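Local coordinates for N-acetyltransferase domain-containing protein (Deinococcus radiodurans, PDB 3S6F) that probably transfers an acetyl group from acetyl-CoA to an amine substrate, as a member of the GNAT family, and binds coenzyme A, at residues I10-T15 against S92-R97; A66-I71 against G103-V108; A74-L79 against R96-E101. All blocks are in the same frame, centred on the assembly; numbering follows the deposited sequence.

Contact 1. Residues I10-T15 against S92-R97; sequences IQFQTT and SELMRR. With COA (coenzyme A), chain B.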
loop_
_atom_site.group_PDB
_atom_site.type_symbol
_atom_site.label_atom_id
_atom_site.label_comp_id
_atom_site.label_asym_id
_atom_site.label_seq_id
_atom_site.Cartn_x
_atom_site.Cartn_y
_atom_site.Cartn_z
ATOM N N ILE A 10 -4.250 -9.448 -27.177
ATOM C CA ILE A 10 -3.799 -9.452 -25.776
ATOM C C ILE A 10 -4.966 -9.904 -24.965
ATOM O O ILE A 10 -6.105 -9.419 -25.148
ATOM C CB ILE A 10 -3.341 -8.058 -25.334
ATOM C CG1 ILE A 10 -2.083 -7.633 -26.112
ATOM C CG2 ILE A 10 -3.093 -8.024 -23.820
ATOM C CD1 ILE A 10 -0.948 -8.674 -26.093
ATOM N N GLN A 11 -4.691 -10.836 -24.065
ATOM C CA GLN A 11 -5.645 -11.319 -23.103
ATOM C C GLN A 11 -5.229 -10.950 -21.699
ATOM O O GLN A 11 -4.047 -10.864 -21.403
ATOM C CB GLN A 11 -5.775 -12.824 -23.245
ATOM C CG GLN A 11 -6.416 -13.209 -24.627
ATOM C CD GLN A 11 -6.972 -14.612 -24.626
ATOM O OE1 GLN A 11 -6.269 -15.565 -24.974
ATOM N NE2 GLN A 11 -8.213 -14.759 -24.176
ATOM N N PHE A 12 -6.206 -10.801 -20.823
ATOM C CA PHE A 12 -5.961 -10.399 -19.436
ATOM C C PHE A 12 -6.413 -11.487 -18.496
ATOM O O PHE A 12 -7.420 -12.180 -18.744
ATOM C CB PHE A 12 -6.738 -9.118 -19.122
ATOM C CG PHE A 12 -6.334 -7.968 -19.957
ATOM C CD1 PHE A 12 -6.939 -7.720 -21.178
ATOM C CD2 PHE A 12 -5.358 -7.079 -19.522
ATOM C CE1 PHE A 12 -6.583 -6.661 -21.947
ATOM C CE2 PHE A 12 -4.985 -6.014 -20.287
ATOM C CZ PHE A 12 -5.590 -5.790 -21.522
ATOM N N GLN A 13 -5.706 -11.623 -17.373
ATOM C CA GLN A 13 -6.112 -12.530 -16.325
ATOM C C GLN A 13 -5.658 -11.997 -14.974
ATOM O O GLN A 13 -4.741 -11.183 -14.894
ATOM C CB GLN A 13 -5.652 -13.971 -16.562
ATOM C CG GLN A 13 -4.182 -14.179 -16.485
ATOM C CD GLN A 13 -3.830 -15.583 -16.847
ATOM O OE1 GLN A 13 -3.903 -15.952 -18.024
ATOM N NE2 GLN A 13 -3.464 -16.375 -15.868
ATOM N N THR A 14 -6.301 -12.508 -13.929
ATOM C CA THR A 14 -6.092 -12.062 -12.569
ATOM C C THR A 14 -5.687 -13.202 -11.640
ATOM O O THR A 14 -5.774 -13.084 -10.418
ATOM C CB THR A 14 -7.359 -11.359 -12.047
ATOM O OG1 THR A 14 -8.437 -12.302 -12.070
ATOM C CG2 THR A 14 -7.716 -10.148 -12.887
ATOM N N THR A 15 -5.223 -14.309 -12.225
ATOM C CA THR A 15 -4.678 -15.432 -11.493
ATOM C C THR A 15 -3.343 -15.817 -12.126
ATOM O O THR A 15 -3.011 -15.375 -13.224
ATOM C CB THR A 15 -5.570 -16.669 -11.524
ATOM O OG1 THR A 15 -5.381 -17.348 -12.759
ATOM C CG2 THR A 15 -7.027 -16.342 -11.217
ATOM N N SER A 92 -2.793 2.065 -19.151
ATOM C CA SER A 92 -4.050 2.628 -18.673
ATOM C C SER A 92 -5.099 1.541 -18.462
ATOM O O SER A 92 -5.844 1.572 -17.474
ATOM C CB SER A 92 -4.557 3.666 -19.651
ATOM O OG SER A 92 -3.678 4.791 -19.702
ATOM N N GLU A 93 -5.159 0.588 -19.375
ATOM C CA GLU A 93 -6.102 -0.510 -19.271
ATOM C C GLU A 93 -5.815 -1.382 -18.044
ATOM O O GLU A 93 -6.752 -1.798 -17.348
ATOM C CB GLU A 93 -6.096 -1.324 -20.560
ATOM C CG GLU A 93 -7.108 -2.462 -20.574
ATOM C CD GLU A 93 -8.551 -2.056 -20.602
ATOM O OE1 GLU A 93 -8.835 -0.895 -20.977
ATOM O OE2 GLU A 93 -9.398 -2.877 -20.237
ATOM N N LEU A 94 -4.534 -1.683 -17.805
ATOM C CA LEU A 94 -4.157 -2.427 -16.615
ATOM C C LEU A 94 -4.607 -1.703 -15.357
ATOM O O LEU A 94 -5.092 -2.321 -14.405
ATOM C CB LEU A 94 -2.655 -2.671 -16.617
ATOM C CG LEU A 94 -2.185 -3.771 -17.575
ATOM C CD1 LEU A 94 -0.654 -3.694 -17.746
ATOM C CD2 LEU A 94 -2.624 -5.149 -17.119
HETATM N N MSE A 95 -4.387 -0.385 -15.310
HETATM C CA MSE A 95 -4.828 0.389 -14.158
HETATM C C MSE A 95 -6.350 0.329 -13.965
HETATM O O MSE A 95 -6.844 0.113 -12.851
HETATM C CB MSE A 95 -4.360 1.840 -14.281
HETATM C CG MSE A 95 -2.910 2.064 -13.987
HETATM SE SE MSE A 95 -2.423 1.708 -12.142
HETATM C CE MSE A 95 -3.512 3.140 -11.328
ATOM N N ARG A 96 -7.106 0.514 -15.046
ATOM C CA ARG A 96 -8.554 0.418 -14.902
ATOM C C ARG A 96 -8.952 -0.977 -14.388
ATOM O O ARG A 96 -9.820 -1.112 -13.515
ATOM C CB ARG A 96 -9.243 0.707 -16.243
ATOM C CG ARG A 96 -9.238 2.164 -16.677
ATOM C CD ARG A 96 -10.122 2.406 -17.898
ATOM N NE ARG A 96 -9.547 1.837 -19.085
ATOM C CZ ARG A 96 -8.679 2.478 -19.873
ATOM N NH1 ARG A 96 -8.315 3.750 -19.640
ATOM N NH2 ARG A 96 -8.208 1.813 -20.911
ATOM N N ARG A 97 -8.326 -2.022 -14.929
ATOM C CA ARG A 97 -8.667 -3.379 -14.519
ATOM C C ARG A 97 -8.290 -3.659 -13.073
ATOM O O ARG A 97 -9.044 -4.338 -12.385
ATOM C CB ARG A 97 -8.049 -4.388 -15.472
ATOM C CG ARG A 97 -8.785 -4.410 -16.819
ATOM C CD ARG A 97 -8.056 -5.255 -17.830
ATOM N NE ARG A 97 -8.784 -5.350 -19.094
ATOM C CZ ARG A 97 -9.612 -6.337 -19.410
ATOM N NH1 ARG A 97 -9.842 -7.355 -18.597
ATOM N NH2 ARG A 97 -10.180 -6.309 -20.616
HETATM N N1A COA B . 7.602 10.174 -19.247
HETATM C C2A COA B . 6.624 10.930 -19.858
HETATM N N3A COA B . 5.399 10.403 -20.195
HETATM C C4A COA B . 5.171 9.092 -19.930
HETATM C C5A COA B . 6.153 8.300 -19.342
HETATM C C6A COA B . 7.376 8.853 -18.970
HETATM N N6A COA B . 8.330 8.136 -18.365
HETATM N N7A COA B . 5.636 7.049 -19.214
HETATM C C8A COA B . 4.383 7.058 -19.717
HETATM N N9A COA B . 4.080 8.312 -20.167
HETATM C C1B COA B . 2.813 8.763 -20.739
HETATM C C2B COA B . 2.966 9.253 -22.172
HETATM O O2B COA B . 2.029 10.275 -22.320
HETATM C C3B COA B . 2.546 8.080 -23.044
HETATM O O3B COA B . 2.087 8.449 -24.333
HETATM P P3B COA B . 3.084 8.374 -25.612
HETATM O O7A COA B . 4.243 9.286 -25.298
HETATM O O8A COA B . 3.544 6.945 -25.760
HETATM O O9A COA B . 2.252 8.846 -26.780
HETATM C C4B COA B . 1.457 7.496 -22.159
HETATM O O4B COA B . 1.902 7.694 -20.823
HETATM C C5B COA B . 1.204 6.022 -22.414
HETATM O O5B COA B . -0.027 5.659 -21.815
HETATM P P1A COA B . -0.572 4.163 -22.084
HETATM O O1A COA B . -1.914 4.117 -21.443
HETATM O O2A COA B . -0.460 3.759 -23.525
HETATM O O3A COA B . 0.422 3.331 -21.154
HETATM P P2A COA B . 1.661 2.402 -21.578
HETATM O O4A COA B . 2.555 3.139 -22.501
HETATM O O5A COA B . 1.116 1.089 -22.021
HETATM O O6A COA B . 2.307 2.201 -20.140
HETATM C CBP COA B . 3.718 2.908 -18.344
HETATM C CCP COA B . 2.632 3.325 -19.322
HETATM C CDP COA B . 3.211 1.723 -17.499
HETATM C CEP COA B . 4.027 4.096 -17.406
HETATM C CAP COA B . 4.945 2.529 -19.193
HETATM O OAP COA B . 5.542 3.681 -19.760
HETATM C C9P COA B . 5.980 1.817 -18.354
HETATM O O9P COA B . 5.909 0.505 -18.166
HETATM N N8P COA B . 7.003 2.490 -17.846
HETATM C C7P COA B . 8.026 1.847 -17.029
HETATM C C6P COA B . 7.573 1.523 -15.599
HETATM C C5P COA B . 6.874 2.704 -14.987
HETATM O O5P COA B . 7.385 3.825 -15.068
HETATM N N4P COA B . 5.716 2.437 -14.367
HETATM C C3P COA B . 5.037 3.388 -13.520
HETATM C C2P COA B . 5.247 2.958 -12.068
HETATM S S1P COA B . 6.962 3.189 -11.490
#

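Contact 2. Residues A66-I71 against G103-V108; sequences ALSDGI and GDLYMV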
loop_
_atom_site.group_PDB
_atom_site.type_symbol
_atom_site.label_atom_id
_atom_site.label_comp_id
_atom_site.label_asym_id
_atom_site.label_seq_id
_atom_site.Cartn_x
_atom_site.Cartn_y
_atom_site.Cartn_z
ATOM N N ALA A 66 -1.384 -5.058 -6.552
ATOM C CA ALA A 66 -1.963 -4.202 -5.534
ATOM C C ALA A 66 -1.952 -4.922 -4.191
ATOM O O ALA A 66 -2.194 -6.141 -4.100
ATOM C CB ALA A 66 -3.376 -3.746 -5.882
ATOM N N LEU A 67 -1.748 -4.120 -3.158
ATOM C CA LEU A 67 -1.929 -4.507 -1.754
ATOM C C LEU A 67 -3.264 -3.954 -1.315
ATOM O O LEU A 67 -3.667 -2.879 -1.766
ATOM C CB LEU A 67 -0.818 -3.891 -0.897
ATOM C CG LEU A 67 0.610 -3.988 -1.456
ATOM C CD1 LEU A 67 1.578 -3.272 -0.501
ATOM C CD2 LEU A 67 1.057 -5.423 -1.775
ATOM N N SER A 68 -3.972 -4.635 -0.413
ATOM C CA SER A 68 -5.277 -4.160 0.015
ATOM C C SER A 68 -5.671 -4.795 1.341
ATOM O O SER A 68 -5.270 -5.926 1.625
ATOM C CB SER A 68 -6.318 -4.571 -1.042
ATOM O OG SER A 68 -7.579 -4.029 -0.703
ATOM N N ASP A 69 -6.503 -4.090 2.125
ATOM C CA ASP A 69 -7.179 -4.694 3.258
ATOM C C ASP A 69 -8.638 -5.054 2.953
ATOM O O ASP A 69 -9.298 -5.593 3.815
ATOM C CB ASP A 69 -7.052 -3.839 4.529
ATOM C CG ASP A 69 -7.675 -2.469 4.452
ATOM O OD1 ASP A 69 -8.571 -2.243 3.584
ATOM O OD2 ASP A 69 -7.228 -1.600 5.254
ATOM N N GLY A 70 -9.101 -4.732 1.743
ATOM C CA GLY A 70 -10.460 -5.072 1.366
ATOM C C GLY A 70 -11.548 -4.300 2.047
ATOM O O GLY A 70 -12.742 -4.571 1.820
ATOM N N ILE A 71 -11.181 -3.335 2.879
ATOM C CA ILE A 71 -12.165 -2.594 3.669
ATOM C C ILE A 71 -12.041 -1.099 3.491
ATOM O O ILE A 71 -13.072 -0.409 3.367
ATOM C CB ILE A 71 -12.090 -2.931 5.173
ATOM C CG1 ILE A 71 -12.325 -4.413 5.425
ATOM C CG2 ILE A 71 -13.058 -2.077 6.009
ATOM C CD1 ILE A 71 -11.976 -4.890 6.846
ATOM N N GLY A 103 -12.171 -2.975 -6.124
ATOM C CA GLY A 103 -13.452 -2.470 -5.687
ATOM C C GLY A 103 -13.393 -1.017 -5.214
ATOM O O GLY A 103 -12.380 -0.331 -5.283
ATOM N N ASP A 104 -14.516 -0.503 -4.716
ATOM C CA ASP A 104 -14.647 0.935 -4.436
ATOM C C ASP A 104 -14.189 1.357 -3.040
ATOM O O ASP A 104 -14.787 2.193 -2.404
ATOM C CB ASP A 104 -16.075 1.405 -4.717
ATOM C CG ASP A 104 -16.377 1.501 -6.214
ATOM O OD1 ASP A 104 -15.434 1.587 -7.040
ATOM O OD2 ASP A 104 -17.573 1.542 -6.527
ATOM N N LEU A 105 -13.097 0.783 -2.582
ATOM C CA LEU A 105 -12.364 1.169 -1.358
ATOM C C LEU A 105 -12.207 2.636 -1.231
ATOM O O LEU A 105 -11.932 3.316 -2.236
ATOM C CB LEU A 105 -10.921 0.659 -1.416
ATOM C CG LEU A 105 -10.763 -0.839 -1.485
ATOM C CD1 LEU A 105 -9.313 -1.245 -1.736
ATOM C CD2 LEU A 105 -11.391 -1.510 -0.213
ATOM N N TYR A 106 -12.235 3.160 -0.029
ATOM C CA TYR A 106 -12.037 4.553 0.203
ATOM C C TYR A 106 -10.728 5.104 -0.354
ATOM O O TYR A 106 -10.723 6.135 -1.038
ATOM C CB TYR A 106 -12.160 4.846 1.722
ATOM C CG TYR A 106 -11.884 6.294 2.070
ATOM C CD1 TYR A 106 -12.550 7.304 1.389
ATOM C CD2 TYR A 106 -10.973 6.651 3.033
ATOM C CE1 TYR A 106 -12.275 8.609 1.639
ATOM C CE2 TYR A 106 -10.702 7.996 3.320
ATOM C CZ TYR A 106 -11.372 8.978 2.575
ATOM O OH TYR A 106 -11.121 10.320 2.739
HETATM N N MSE A 107 -9.623 4.416 -0.081
HETATM C CA MSE A 107 -8.295 4.906 -0.461
HETATM C C MSE A 107 -7.609 3.969 -1.430
HETATM O O MSE A 107 -7.476 2.786 -1.145
HETATM C CB MSE A 107 -7.388 5.002 0.768
HETATM C CG MSE A 107 -7.877 5.944 1.820
HETATM SE SE MSE A 107 -7.027 5.603 3.567
HETATM C CE MSE A 107 -5.199 5.864 3.075
ATOM N N VAL A 108 -7.107 4.523 -2.530
ATOM C CA VAL A 108 -6.157 3.829 -3.401
ATOM C C VAL A 108 -5.024 4.801 -3.633
ATOM O O VAL A 108 -5.268 5.951 -4.053
ATOM C CB VAL A 108 -6.745 3.404 -4.740
ATOM C CG1 VAL A 108 -5.704 2.612 -5.536
ATOM C CG2 VAL A 108 -8.028 2.529 -4.522
HETATM O O HOH W 1 -13.871 1.769 1.863
#

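Contact 3. Residues A74-L79 against R96-E101; sequences ASIPLL and RRVLTE. With COA (coenzyme A), chain B.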
loop_
_atom_site.group_PDB
_atom_site.type_symbol
_atom_site.label_atom_id
_atom_site.label_comp_id
_atom_site.label_asym_id
_atom_site.label_seq_id
_atom_site.Cartn_x
_atom_site.Cartn_y
_atom_site.Cartn_z
ATOM N N ALA A 74 -5.971 0.467 -0.296
ATOM C CA ALA A 74 -5.161 -0.290 -1.198
ATOM C C ALA A 74 -4.022 0.574 -1.713
ATOM O O ALA A 74 -4.094 1.804 -1.744
ATOM C CB ALA A 74 -5.982 -0.839 -2.359
ATOM N N SER A 75 -2.936 -0.074 -2.126
ATOM C CA SER A 75 -1.869 0.619 -2.819
ATOM C C SER A 75 -1.331 -0.224 -3.956
ATOM O O SER A 75 -1.417 -1.448 -3.945
ATOM C CB SER A 75 -0.739 1.006 -1.876
ATOM O OG SER A 75 -0.048 -0.165 -1.409
ATOM N N ILE A 76 -0.748 0.456 -4.939
ATOM C CA ILE A 76 -0.309 -0.159 -6.199
ATOM C C ILE A 76 1.209 -0.069 -6.301
ATOM O O ILE A 76 1.722 0.975 -6.683
ATOM C CB ILE A 76 -1.002 0.481 -7.408
ATOM C CG1 ILE A 76 -2.570 0.258 -7.256
ATOM C CG2 ILE A 76 -0.475 -0.116 -8.723
ATOM C CD1 ILE A 76 -3.459 0.990 -8.231
ATOM N N PRO A 77 1.944 -1.121 -5.903
ATOM C CA PRO A 77 3.397 -1.002 -5.909
ATOM C C PRO A 77 4.052 -0.920 -7.273
ATOM O O PRO A 77 5.034 -0.196 -7.438
ATOM C CB PRO A 77 3.853 -2.270 -5.143
ATOM C CG PRO A 77 2.673 -2.647 -4.290
ATOM C CD PRO A 77 1.491 -2.319 -5.167
ATOM N N LEU A 78 3.578 -1.741 -8.204
ATOM C CA LEU A 78 4.235 -1.962 -9.497
ATOM C C LEU A 78 3.251 -1.905 -10.635
ATOM O O LEU A 78 2.180 -2.518 -10.573
ATOM C CB LEU A 78 4.936 -3.322 -9.522
ATOM C CG LEU A 78 5.989 -3.620 -8.460
ATOM C CD1 LEU A 78 6.346 -5.112 -8.496
ATOM C CD2 LEU A 78 7.230 -2.721 -8.613
ATOM N N LEU A 79 3.641 -1.230 -11.707
ATOM C CA LEU A 79 2.941 -1.204 -12.987
ATOM C C LEU A 79 4.014 -1.188 -14.062
ATOM O O LEU A 79 4.856 -0.288 -14.062
ATOM C CB LEU A 79 2.054 0.038 -13.102
ATOM C CG LEU A 79 1.439 0.316 -14.481
ATOM C CD1 LEU A 79 0.374 -0.721 -14.834
ATOM C CD2 LEU A 79 0.902 1.745 -14.547
ATOM N N ARG A 96 -7.106 0.514 -15.046
ATOM C CA ARG A 96 -8.554 0.418 -14.902
ATOM C C ARG A 96 -8.952 -0.977 -14.388
ATOM O O ARG A 96 -9.820 -1.112 -13.515
ATOM C CB ARG A 96 -9.243 0.707 -16.243
ATOM C CG ARG A 96 -9.238 2.164 -16.677
ATOM C CD ARG A 96 -10.122 2.406 -17.898
ATOM N NE ARG A 96 -9.547 1.837 -19.085
ATOM C CZ ARG A 96 -8.679 2.478 -19.873
ATOM N NH1 ARG A 96 -8.315 3.750 -19.640
ATOM N NH2 ARG A 96 -8.208 1.813 -20.911
ATOM N N ARG A 97 -8.326 -2.022 -14.929
ATOM C CA ARG A 97 -8.667 -3.379 -14.519
ATOM C C ARG A 97 -8.290 -3.659 -13.073
ATOM O O ARG A 97 -9.044 -4.338 -12.385
ATOM C CB ARG A 97 -8.049 -4.388 -15.472
ATOM C CG ARG A 97 -8.785 -4.410 -16.819
ATOM C CD ARG A 97 -8.056 -5.255 -17.830
ATOM N NE ARG A 97 -8.784 -5.350 -19.094
ATOM C CZ ARG A 97 -9.612 -6.337 -19.410
ATOM N NH1 ARG A 97 -9.842 -7.355 -18.597
ATOM N NH2 ARG A 97 -10.180 -6.309 -20.616
ATOM N N VAL A 98 -7.156 -3.157 -12.587
ATOM C CA VAL A 98 -6.796 -3.437 -11.191
ATOM C C VAL A 98 -7.720 -2.668 -10.238
ATOM O O VAL A 98 -8.078 -3.179 -9.174
ATOM C CB VAL A 98 -5.304 -3.192 -10.897
ATOM C CG1 VAL A 98 -4.939 -1.725 -10.683
ATOM C CG2 VAL A 98 -4.873 -4.046 -9.697
ATOM N N LEU A 99 -8.154 -1.471 -10.656
ATOM C CA LEU A 99 -9.097 -0.716 -9.843
ATOM C C LEU A 99 -10.430 -1.468 -9.753
ATOM O O LEU A 99 -11.032 -1.525 -8.680
ATOM C CB LEU A 99 -9.255 0.721 -10.367
ATOM C CG LEU A 99 -8.018 1.599 -10.226
ATOM C CD1 LEU A 99 -8.184 2.891 -11.033
ATOM C CD2 LEU A 99 -7.694 1.883 -8.778
ATOM N N THR A 100 -10.848 -2.107 -10.829
ATOM C CA THR A 100 -12.046 -2.949 -10.802
ATOM C C THR A 100 -11.852 -4.115 -9.830
ATOM O O THR A 100 -12.750 -4.435 -9.015
ATOM C CB THR A 100 -12.404 -3.439 -12.188
ATOM O OG1 THR A 100 -12.740 -2.292 -12.993
ATOM C CG2 THR A 100 -13.551 -4.460 -12.156
ATOM N N GLU A 101 -10.693 -4.762 -9.853
ATOM C CA GLU A 101 -10.435 -5.889 -8.932
ATOM C C GLU A 101 -10.443 -5.474 -7.477
ATOM O O GLU A 101 -10.879 -6.212 -6.599
ATOM C CB GLU A 101 -9.150 -6.606 -9.251
ATOM C CG GLU A 101 -9.091 -7.308 -10.588
ATOM C CD GLU A 101 -10.224 -8.269 -10.774
ATOM O OE1 GLU A 101 -10.341 -9.179 -9.933
ATOM O OE2 GLU A 101 -10.975 -8.142 -11.736
HETATM N N1A COA B . 7.602 10.174 -19.247
HETATM C C2A COA B . 6.624 10.930 -19.858
HETATM N N3A COA B . 5.399 10.403 -20.195
HETATM C C4A COA B . 5.171 9.092 -19.930
HETATM C C5A COA B . 6.153 8.300 -19.342
HETATM C C6A COA B . 7.376 8.853 -18.970
HETATM N N6A COA B . 8.330 8.136 -18.365
HETATM N N7A COA B . 5.636 7.049 -19.214
HETATM C C8A COA B . 4.383 7.058 -19.717
HETATM N N9A COA B . 4.080 8.312 -20.167
HETATM C C1B COA B . 2.813 8.763 -20.739
HETATM C C2B COA B . 2.966 9.253 -22.172
HETATM O O2B COA B . 2.029 10.275 -22.320
HETATM C C3B COA B . 2.546 8.080 -23.044
HETATM O O3B COA B . 2.087 8.449 -24.333
HETATM P P3B COA B . 3.084 8.374 -25.612
HETATM O O7A COA B . 4.243 9.286 -25.298
HETATM O O8A COA B . 3.544 6.945 -25.760
HETATM O O9A COA B . 2.252 8.846 -26.780
HETATM C C4B COA B . 1.457 7.496 -22.159
HETATM O O4B COA B . 1.902 7.694 -20.823
HETATM C C5B COA B . 1.204 6.022 -22.414
HETATM O O5B COA B . -0.027 5.659 -21.815
HETATM P P1A COA B . -0.572 4.163 -22.084
HETATM O O1A COA B . -1.914 4.117 -21.443
HETATM O O2A COA B . -0.460 3.759 -23.525
HETATM O O3A COA B . 0.422 3.331 -21.154
HETATM P P2A COA B . 1.661 2.402 -21.578
HETATM O O4A COA B . 2.555 3.139 -22.501
HETATM O O5A COA B . 1.116 1.089 -22.021
HETATM O O6A COA B . 2.307 2.201 -20.140
HETATM C CBP COA B . 3.718 2.908 -18.344
HETATM C CCP COA B . 2.632 3.325 -19.322
HETATM C CDP COA B . 3.211 1.723 -17.499
HETATM C CEP COA B . 4.027 4.096 -17.406
HETATM C CAP COA B . 4.945 2.529 -19.193
HETATM O OAP COA B . 5.542 3.681 -19.760
HETATM C C9P COA B . 5.980 1.817 -18.354
HETATM O O9P COA B . 5.909 0.505 -18.166
HETATM N N8P COA B . 7.003 2.490 -17.846
HETATM C C7P COA B . 8.026 1.847 -17.029
HETATM C C6P COA B . 7.573 1.523 -15.599
HETATM C C5P COA B . 6.874 2.704 -14.987
HETATM O O5P COA B . 7.385 3.825 -15.068
HETATM N N4P COA B . 5.716 2.437 -14.367
HETATM C C3P COA B . 5.037 3.388 -13.520
HETATM C C2P COA B . 5.247 2.958 -12.068
HETATM S S1P COA B . 6.962 3.189 -11.490
#

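Contact 1. Residues I10-T15 against S92-R97
R97 lays its guanidinium flat over the ring of F12, and this stack joins the first strand of the GNAT fold to helix 90-102, which follows the coenzyme A pyrophosphate loop. The ring and guanidinium planes differ by 6°, and CZ of R97 stands 3.9 Å from the centroid of the F12 ring, making both a stack and a cation-pi contact. NE lies above the centre of the ring, whereas NH1 extends past its rim toward CB of F12. The aliphatic part of R97 adds a CH-pi contact, with CD 3.9 Å from the F12 centroid over the same face. The side chain starts with CG beside the backbone N (chi1 -74°) and runs extended to NE, carrying the flat end to the ring. The opposite face of F12 is met near its rim by CG2 of I10. At the ring edge CD2 of L94 approaches CE2 of F12 to 4.0 Å. CG of E93 comes obliquely to CZ of F12, at 3.8 Å. Strand 11-13 and the helix segment run roughly alongside, their axes 32° apart and 10.9 Å at closest approach, a gap that F12 spans with its ring.

The stack and the salt bridge to E93 together limit guanidinium rotation: NE of R97 meets the anti lone pair of OE2 of E93 at 2.8 Å, tilted from the guanidinium plane. The other carboxylate oxygen of E93, OE1, takes NH2 of R96, also at 2.8 Å. Held between two arginines in one network, the carboxylate would be expected to keep its negative charge. At the start of this segment, OG of S92 donates to O1A of coenzyme A at 2.6 Å, as does the backbone N of S92.

Contact 2. Residues A66-I71 against G103-V108
The flat peptide group linking G70 to I71 turns one face to L105: in one of its two conformers, CD2 of L105 sits almost directly above the carbonyl carbon, 3.6 Å from C of G70. The carboxylate of D69 is met on its anti side, out of plane, by N of I71 at 2.9 Å from OD1, an Asx turn. Just before it, OG of S68 accepts from N of G70 at 3.0 Å in an ST turn, so the two side chains brace consecutive amides. With OG anti to the backbone N (chi1 -175°), S68 also sets its hydroxyl oxygen in van der Waals contact with a methyl, CD1 of L105, at 3.4 Å. Replacing S68 by an alanine removes the hydroxyl, which would probably leave N of G70 without this acceptor and open a gap beside CD1 of L105. A water accepts from N of Y106 (2.9 Å) and donates to O of I71 (2.8 Å), joining the two backbones.

The loop after strand 60-68 thereby meets the lead-in to strand 107-112, with A74 of strand 73-81 touching S68 and L105, and L102 of helix 90-102 against S68. M107 and V108 pair antiparallel with a strand of the second subunit, continuing the sheet.

Contact 3. Residues A74-L79 against R96-E101
An apolar, buried helix-on-sheet contact joins strand 73-81 to helix 90-102 within the beta-alpha-beta unit that strand 107-112 completes. The two segments bury just 87 Å² between them, and I76, on the chain of strand 73-81, carries the contact from its side. CD1 of I76 and CG1 of V98 reach toward each other, tip to tip, at 3.9 Å. L99 is a looser partner, its CD2 lying 4.4 Å from CD1 of I76. The torsions explain the meeting: I76 holds CG1 beside the backbone N (chi1 -61°), and its extended second torsion carries CD1 toward the helix, while V98 puts CG1 in the crowded position between its N and carbonyl carbon (chi1 80°), which directs that methyl at I76. V98 packs also on V49 and V51 of strand 49-54, and L99 touches L133 of the second subunit, so neighbouring helix residues reach different partners.

Strand 73-81 is interrupted here by a bulge or short loop, consistent with the bulge commonly found in this strand of GNAT folds. Past the interruption, O of L79 accepts from N4P of coenzyme A at 2.9 Å with an N-H...O angle of 157°, and CD2 of L79 lies 3.7 Å from CDP of the cofactor. Between I76 and residues 96-101 the nearest approaches are methyl to methyl, which implies a non-directional contact set by shape and burial, whereas O of L79 makes a directional bond to the pantetheine arm.

Overall arrangement
From the N terminus, segment 10-15 waits 76 residues for its partner, so contact 1 closes the longest loop, bringing the first strand to helix 90-102. Contact 2 starts inside that loop, at 66-71, and ends beyond it, at 103-108; the two therefore cross. Contact 3 is nested within contact 2 and ends on the same helix as contact 1, sharing R96 and R97. There M95 packs on both I76 and L79, linking contacts 1 and 3 around a helix that meets coenzyme A at its start. Contacts 2 and 3 join through neighbouring strands: O of M107 accepts from N of A74, N of L67 donates to O of S75, and both contacts reach the second subunit.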